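Local coordinates for carboxylase (Deinococcus radiodurans, PDB 5H80), which probably carboxylates biotin with bicarbonate at the expense of ATP, serving as the biotin carboxylase part of a single-chain biotin-dependent carboxylase, at residues Gly128-Gly133 against Arg342-Glu347; Val337-Arg342 against Val352-Gln357. One frame throughout, in Å; residues are numbered along the deposited sequence.

Contact 1: residues Gly128-Gly133 against Arg342-Glu347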
ATOM      1  N   GLY A 128      -5.271  37.039  -0.056  1.00 27.49           N
ATOM      2  CA  GLY A 128      -6.132  36.266  -0.938  1.00 33.53           C
ATOM      3  C   GLY A 128      -5.712  34.836  -1.077  1.00 32.66           C
ATOM      4  O   GLY A 128      -5.976  34.244  -2.112  1.00 31.63           O
ATOM      5  N   LEU A 129      -5.060  34.285  -0.062  1.00 31.50           N
ATOM      6  CA  LEU A 129      -4.581  32.888  -0.096  1.00 26.19           C
ATOM      7  C   LEU A 129      -5.330  32.096   0.971  1.00 30.54           C
ATOM      8  O   LEU A 129      -5.420  32.518   2.126  1.00 31.04           O
ATOM      9  CB  LEU A 129      -3.113  32.787   0.256  1.00 28.92           C
ATOM     10  CG  LEU A 129      -2.146  33.546  -0.635  1.00 28.98           C
ATOM     11  CD1 LEU A 129      -0.655  33.512  -0.364  1.00 28.23           C
ATOM     12  CD2 LEU A 129      -2.400  33.062  -2.072  1.00 30.61           C
ATOM     13  N   VAL A 130      -5.838  30.915   0.628  1.00 29.05           N
ATOM     14  CA  VAL A 130      -6.410  30.063   1.691  1.00 27.32           C
ATOM     15  C   VAL A 130      -5.322  29.200   2.372  1.00 29.68           C
ATOM     16  O   VAL A 130      -4.709  28.364   1.770  1.00 24.45           O
ATOM     17  CB  VAL A 130      -7.578  29.180   1.155  1.00 26.37           C
ATOM     18  CG1 VAL A 130      -7.924  28.112   2.210  1.00 26.30           C
ATOM     19  CG2 VAL A 130      -8.750  30.065   0.706  1.00 30.82           C
ATOM     20  N   PHE A 131      -5.088  29.414   3.655  1.00 23.35           N
ATOM     21  CA  PHE A 131      -4.271  28.583   4.509  1.00 28.63           C
ATOM     22  C   PHE A 131      -4.948  27.240   4.768  1.00 23.77           C
ATOM     23  O   PHE A 131      -6.125  27.189   5.252  1.00 26.39           O
ATOM     24  CB  PHE A 131      -4.146  29.334   5.863  1.00 26.82           C
ATOM     25  CG  PHE A 131      -3.157  28.742   6.797  1.00 22.69           C
ATOM     26  CD1 PHE A 131      -1.775  28.928   6.688  1.00 24.06           C
ATOM     27  CD2 PHE A 131      -3.622  27.876   7.797  1.00 23.75           C
ATOM     28  CE1 PHE A 131      -0.874  28.382   7.569  1.00 26.54           C
ATOM     29  CE2 PHE A 131      -2.747  27.352   8.700  1.00 22.64           C
ATOM     30  CZ  PHE A 131      -1.365  27.601   8.631  1.00 24.84           C
ATOM     31  N   VAL A 132      -4.175  26.172   4.483  1.00 20.60           N
ATOM     32  CA  VAL A 132      -4.660  24.787   4.675  1.00 21.16           C
ATOM     33  C   VAL A 132      -4.503  24.415   6.146  1.00 22.77           C
ATOM     34  O   VAL A 132      -3.470  23.884   6.493  1.00 26.58           O
ATOM     35  CB  VAL A 132      -4.080  23.780   3.761  1.00 25.64           C
ATOM     36  CG1 VAL A 132      -4.744  22.396   4.013  1.00 25.41           C
ATOM     37  CG2 VAL A 132      -4.036  24.174   2.282  1.00 26.71           C
ATOM     38  N   GLY A 133      -5.536  24.758   6.944  1.00 26.64           N
ATOM     39  CA  GLY A 133      -5.537  24.644   8.396  1.00 26.82           C
ATOM     40  C   GLY A 133      -6.767  25.350   9.012  1.00 26.15           C
ATOM     41  O   GLY A 133      -7.496  26.026   8.266  1.00 26.31           O
ATOM     42  N   ARG A 342      -9.481  19.538   0.604  1.00 20.07           N
ATOM     43  CA  ARG A 342     -10.851  19.755   0.273  1.00 22.28           C
ATOM     44  C   ARG A 342     -11.620  20.459   1.398  1.00 24.10           C
ATOM     45  O   ARG A 342     -12.474  21.343   1.075  1.00 25.01           O
ATOM     46  CB  ARG A 342     -11.592  18.510  -0.269  1.00 25.08           C
ATOM     47  CG  ARG A 342     -10.882  17.886  -1.498  1.00 24.46           C
ATOM     48  CD  ARG A 342     -11.554  16.582  -1.836  1.00 26.60           C
ATOM     49  NE  ARG A 342     -12.921  16.758  -2.280  1.00 29.89           N
ATOM     50  CZ  ARG A 342     -13.573  15.928  -3.089  1.00 36.83           C
ATOM     51  NH1 ARG A 342     -14.787  16.250  -3.479  1.00 30.69           N
ATOM     52  NH2 ARG A 342     -13.053  14.750  -3.497  1.00 33.90           N
ATOM     53  N   LEU A 343     -11.369  20.073   2.648  1.00 20.33           N
ATOM     54  CA  LEU A 343     -11.921  20.759   3.797  1.00 22.13           C
ATOM     55  C   LEU A 343     -11.484  22.226   3.795  1.00 23.57           C
ATOM     56  O   LEU A 343     -12.387  23.103   3.899  1.00 21.97           O
ATOM     57  CB  LEU A 343     -11.564  20.080   5.075  1.00 21.72           C
ATOM     58  CG  LEU A 343     -12.389  18.776   5.279  1.00 19.63           C
ATOM     59  CD1 LEU A 343     -11.641  17.975   6.337  1.00 20.52           C
ATOM     60  CD2 LEU A 343     -13.911  18.818   5.539  1.00 23.40           C
ATOM     61  N   ALA A 344     -10.178  22.497   3.651  1.00 24.06           N
ATOM     62  CA  ALA A 344      -9.701  23.878   3.478  1.00 27.14           C
ATOM     63  C   ALA A 344     -10.392  24.705   2.392  1.00 25.03           C
ATOM     64  O   ALA A 344     -10.725  25.911   2.635  1.00 26.45           O
ATOM     65  CB  ALA A 344      -8.198  23.930   3.294  1.00 26.62           C
ATOM     66  N   ALA A 345     -10.802  24.049   1.281  1.00 24.61           N
ATOM     67  CA  ALA A 345     -11.403  24.694   0.141  1.00 30.04           C
ATOM     68  C   ALA A 345     -12.936  24.807   0.269  1.00 29.75           C
ATOM     69  O   ALA A 345     -13.554  25.370  -0.608  1.00 27.71           O
ATOM     70  CB  ALA A 345     -11.077  23.835  -1.086  1.00 29.50           C
ATOM     71  N   GLY A 346     -13.536  24.365   1.389  1.00 24.31           N
ATOM     72  CA  GLY A 346     -14.923  24.657   1.737  1.00 26.52           C
ATOM     73  C   GLY A 346     -15.880  23.518   1.525  1.00 24.58           C
ATOM     74  O   GLY A 346     -17.078  23.705   1.763  1.00 28.42           O
ATOM     75  N   GLU A 347     -15.407  22.275   1.290  1.00 25.51           N
ATOM     76  CA  GLU A 347     -16.337  21.233   1.296  1.00 23.55           C
ATOM     77  C   GLU A 347     -16.682  20.664   2.692  1.00 22.01           C
ATOM     78  O   GLU A 347     -15.870  20.693   3.620  1.00 26.35           O
ATOM     79  CB  GLU A 347     -15.942  20.102   0.345  1.00 21.73           C
ATOM     80  CG  GLU A 347     -16.353  20.382  -1.115  1.00 22.69           C
ATOM     81  CD  GLU A 347     -15.793  19.365  -2.163  1.00 23.71           C
ATOM     82  OE1 GLU A 347     -14.601  19.068  -2.226  1.00 28.92           O
ATOM     83  OE2 GLU A 347     -16.672  18.827  -2.927  1.00 26.11           O
TER
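V130 is the first residue of 128-133 to reach the end of helix 336-344. Its CG1, placed anti to the backbone N (chi1 168°), extends toward the last turn and lies 3.6 Å from A344 O, while the same CG1 is 4.3 Å from A344 CB. F131 points away from the helix, and its carbonyl O merely passes 4.3 Å from A344 CB. V132 completes the seat for that methyl, its CG1 standing 3.8 Å from A344 CB. The two valines thus present branched apolar side chains to one small methyl, and alanine suits the place because its backbone can come close to the strand. V132 also centres an inverse gamma turn, which bends the chain into G133, where the lack of a side chain lets the backbone run close beside the F131 ring.

No hydrogen bond crosses the contact. Just past A344 the helix stops: G346, at positive phi, forms a Schellman motif, with G346 N bonded to L343 O and E347 N to R342 O. Glycine fits, since this conformation would press a side chain against the preceding carbonyl. The turn also returns E347 to R342. The guanidinium approaches side-on, NE and NH1 both donating to E347 OE1, with NE at 2.9 Å; the acceptor lies nearly in the guanidinium plane, but the carboxylate is tilted, so NE comes from 29° out of its plane, on the syn side.

V130 and V132 bond through their backbones to V107, continuing the parallel sheet of the N-terminal domain. Strand 130-131 is its outermost strand within the chain, with F131 packing on F120 and A121 of helix 118-126 and helix 336-344 ending with A344 against V130 and V132.

Contact 2: residues Val337-Arg342 against Val352-Gln357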
ATOM      1  N   VAL A 337      -4.830  13.549   3.430  1.00 18.64           N
ATOM      2  CA  VAL A 337      -4.322  14.869   2.926  1.00 21.80           C
ATOM      3  C   VAL A 337      -5.240  15.424   1.829  1.00 19.29           C
ATOM      4  O   VAL A 337      -5.504  16.645   1.674  1.00 19.47           O
ATOM      5  CB  VAL A 337      -2.849  14.796   2.528  1.00 21.05           C
ATOM      6  CG1 VAL A 337      -2.302  16.184   2.081  1.00 18.66           C
ATOM      7  CG2 VAL A 337      -2.012  14.168   3.676  1.00 23.09           C
ATOM      8  N   THR A 338      -5.739  14.562   0.883  1.00 20.06           N
ATOM      9  CA  THR A 338      -6.780  15.085  -0.049  1.00 21.02           C
ATOM     10  C   THR A 338      -8.019  15.628   0.713  1.00 19.41           C
ATOM     11  O   THR A 338      -8.530  16.704   0.390  1.00 22.30           O
ATOM     12  CB  THR A 338      -7.222  13.991  -1.048  1.00 23.66           C
ATOM     13  OG1 THR A 338      -7.682  12.816  -0.335  1.00 23.78           O
ATOM     14  CG2 THR A 338      -6.082  13.683  -1.895  1.00 25.30           C
ATOM     15  N   ALA A 339      -8.439  14.939   1.812  1.00 18.35           N
ATOM     16  CA  ALA A 339      -9.567  15.356   2.697  1.00 18.81           C
ATOM     17  C   ALA A 339      -9.231  16.760   3.315  1.00 19.87           C
ATOM     18  O   ALA A 339     -10.043  17.690   3.221  1.00 20.44           O
ATOM     19  CB  ALA A 339      -9.875  14.379   3.774  1.00 19.56           C
ATOM     20  N   GLN A 340      -8.028  16.863   3.812  1.00 20.38           N
ATOM     21  CA  GLN A 340      -7.558  18.108   4.427  1.00 20.82           C
ATOM     22  C   GLN A 340      -7.621  19.319   3.434  1.00 17.70           C
ATOM     23  O   GLN A 340      -8.265  20.357   3.774  1.00 22.31           O
ATOM     24  CB  GLN A 340      -6.173  17.944   4.920  1.00 20.33           C
ATOM     25  CG  GLN A 340      -5.629  19.148   5.735  1.00 21.40           C
ATOM     26  CD  GLN A 340      -4.138  19.039   5.956  1.00 24.12           C
ATOM     27  OE1 GLN A 340      -3.383  18.371   5.232  1.00 22.79           O
ATOM     28  NE2 GLN A 340      -3.678  19.680   7.063  1.00 23.30           N
ATOM     29  N   LEU A 341      -7.135  19.138   2.233  1.00 21.15           N
ATOM     30  CA  LEU A 341      -7.152  20.108   1.151  1.00 24.44           C
ATOM     31  C   LEU A 341      -8.590  20.513   0.772  1.00 26.05           C
ATOM     32  O   LEU A 341      -8.891  21.698   0.632  1.00 26.07           O
ATOM     33  CB  LEU A 341      -6.442  19.584  -0.074  1.00 20.89           C
ATOM     34  CG  LEU A 341      -4.879  19.544  -0.011  1.00 21.01           C
ATOM     35  CD1 LEU A 341      -4.270  18.531  -1.025  1.00 24.09           C
ATOM     36  CD2 LEU A 341      -4.419  21.020  -0.262  1.00 23.09           C
ATOM     37  N   ARG A 342      -9.481  19.538   0.604  1.00 20.07           N
ATOM     38  CA  ARG A 342     -10.851  19.755   0.273  1.00 22.28           C
ATOM     39  C   ARG A 342     -11.620  20.459   1.398  1.00 24.10           C
ATOM     40  O   ARG A 342     -12.474  21.343   1.075  1.00 25.01           O
ATOM     41  CB  ARG A 342     -11.592  18.510  -0.269  1.00 25.08           C
ATOM     42  CG  ARG A 342     -10.882  17.886  -1.498  1.00 24.46           C
ATOM     43  CD  ARG A 342     -11.554  16.582  -1.836  1.00 26.60           C
ATOM     44  NE  ARG A 342     -12.921  16.758  -2.280  1.00 29.89           N
ATOM     45  CZ  ARG A 342     -13.573  15.928  -3.089  1.00 36.83           C
ATOM     46  NH1 ARG A 342     -14.787  16.250  -3.479  1.00 30.69           N
ATOM     47  NH2 ARG A 342     -13.053  14.750  -3.497  1.00 33.90           N
ATOM     48  N   VAL A 352     -16.128  15.305   1.297  1.00 23.48           N
ATOM     49  CA  VAL A 352     -14.739  14.890   1.263  1.00 23.98           C
ATOM     50  C   VAL A 352     -14.574  13.358   1.500  1.00 28.63           C
ATOM     51  O   VAL A 352     -13.493  12.808   1.303  1.00 31.75           O
ATOM     52  CB  VAL A 352     -13.819  15.856   2.118  1.00 24.07           C
ATOM     53  CG1 VAL A 352     -14.062  17.318   1.787  1.00 20.44           C
ATOM     54  CG2 VAL A 352     -13.893  15.501   3.562  1.00 22.94           C
ATOM     55  N   GLY A 353     -15.661  12.694   1.805  1.00 25.81           N
ATOM     56  CA  GLY A 353     -15.713  11.210   2.081  1.00 29.43           C
ATOM     57  C   GLY A 353     -15.357  10.733   3.433  1.00 32.63           C
ATOM     58  O   GLY A 353     -15.059   9.535   3.608  1.00 30.78           O
ATOM     59  N   LEU A 354     -15.484  11.590   4.428  1.00 25.95           N
ATOM     60  CA  LEU A 354     -15.262  11.193   5.821  1.00 27.60           C
ATOM     61  C   LEU A 354     -16.566  11.020   6.478  1.00 31.22           C
ATOM     62  O   LEU A 354     -17.450  11.885   6.426  1.00 29.44           O
ATOM     63  CB  LEU A 354     -14.420  12.232   6.570  1.00 21.89           C
ATOM     64  CG  LEU A 354     -12.949  12.380   6.137  1.00 22.78           C
ATOM     65  CD1 LEU A 354     -12.157  13.446   6.886  1.00 22.54           C
ATOM     66  CD2 LEU A 354     -12.129  11.088   6.232  1.00 28.62           C
ATOM     67  N   ALA A 355     -16.767   9.843   7.065  1.00 34.45           N
ATOM     68  CA  ALA A 355     -17.995   9.624   7.802  1.00 30.90           C
ATOM     69  C   ALA A 355     -18.071  10.454   9.107  1.00 27.58           C
ATOM     70  O   ALA A 355     -17.028  10.594   9.828  1.00 28.78           O
ATOM     71  CB  ALA A 355     -18.180   8.142   8.007  1.00 32.18           C
ATOM     72  N   THR A 356     -19.238  11.042   9.373  1.00 28.97           N
ATOM     73  CA  THR A 356     -19.447  11.786  10.628  1.00 30.52           C
ATOM     74  C   THR A 356     -19.932  10.719  11.573  1.00 34.27           C
ATOM     75  O   THR A 356     -20.935  10.066  11.290  1.00 33.53           O
ATOM     76  CB  THR A 356     -20.437  12.912  10.448  1.00 33.82           C
ATOM     77  OG1 THR A 356     -19.975  13.718   9.412  1.00 34.35           O
ATOM     78  CG2 THR A 356     -20.570  13.758  11.708  1.00 33.72           C
ATOM     79  N   GLN A 357     -19.102  10.428  12.583  1.00 25.56           N
ATOM     80  CA  GLN A 357     -19.337   9.255  13.424  1.00 27.61           C
ATOM     81  C   GLN A 357     -19.131   9.491  14.886  1.00 26.77           C
ATOM     82  O   GLN A 357     -18.291  10.386  15.283  1.00 24.22           O
ATOM     83  CB  GLN A 357     -18.588   8.065  12.905  1.00 27.15           C
ATOM     84  CG  GLN A 357     -17.067   8.283  12.810  1.00 28.48           C
ATOM     85  CD  GLN A 357     -16.312   7.104  12.307  1.00 35.36           C
ATOM     86  OE1 GLN A 357     -16.873   6.147  11.783  1.00 32.47           O
ATOM     87  NE2 GLN A 357     -14.975   7.222  12.372  1.00 30.77           N
TER
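R342 and V352 meet at the root of the arginine: V352 CG1 presses against R342 CB at 3.4 Å, a tight approach for two carbons, and also lies 4.0 Å from R342 C. Further out, the arginine chain bends at chi3 (65°), bringing its guanidinium round until one face lies over V352 CA. The same arginine thus meets the valine twice, with its aliphatic base at CG1 and its flat end at CA, while its NE and NH1 are held by E347 in a salt bridge. Long and flexible, arginine can do both.

One helical turn earlier, A339 points toward the other segment. Its CB touches V352 CG2 at 4.2 Å and L354 CD1 at 4.0 Å, so one methyl meets a branch from each of two residues. V352 divides its branches between the partners: with chi1 at -49°, CG1 lies anti to the carbonyl carbon and faces R342, while CG2, between the backbone N and carbonyl carbon, is directed to A339.

Helix 336-344 belongs to the ATP-binding part, of the ATP-grasp type in this family. After it the chain doubles back through the short helix 349-352, and the end of that turn and the following loop pack on the first helix. G353 closes the turn with a Schellman motif, its positive phi (83°) well suited to glycine, and the change of direction brings L354 back over A339. L354, buried, also packs on T334.

Another side of the helix has its own neighbour: V337 and L341 both pack on A50 of helix 42-53. Beyond L354 the chain moves away from helix 336-344 and is held to strand 249-256, where T250 OG1 bonds to A355 O and Q357 N.

From the N terminus, the chain first passes 128-133 at the edge of the parallel sheet, then runs through the four-stranded antiparallel sheet formed between 236 and 318 and the helices after it before 342-347 returns to close the long loop of contact 1. Contact 2 opens inside that loop, at 337-342, and closes beyond it at 352-357, a short local turn. The two loops therefore cross, sharing R342 and helix 336-344. Their centres are 12 Å apart, and they touch directly: V132 CG1 packs on Q340 CG at 3.8 Å, and E347 CB on V352 CG1 at 3.7 Å. One helix thereby links the N-terminal sheet to the segment leading on to strand 367-374.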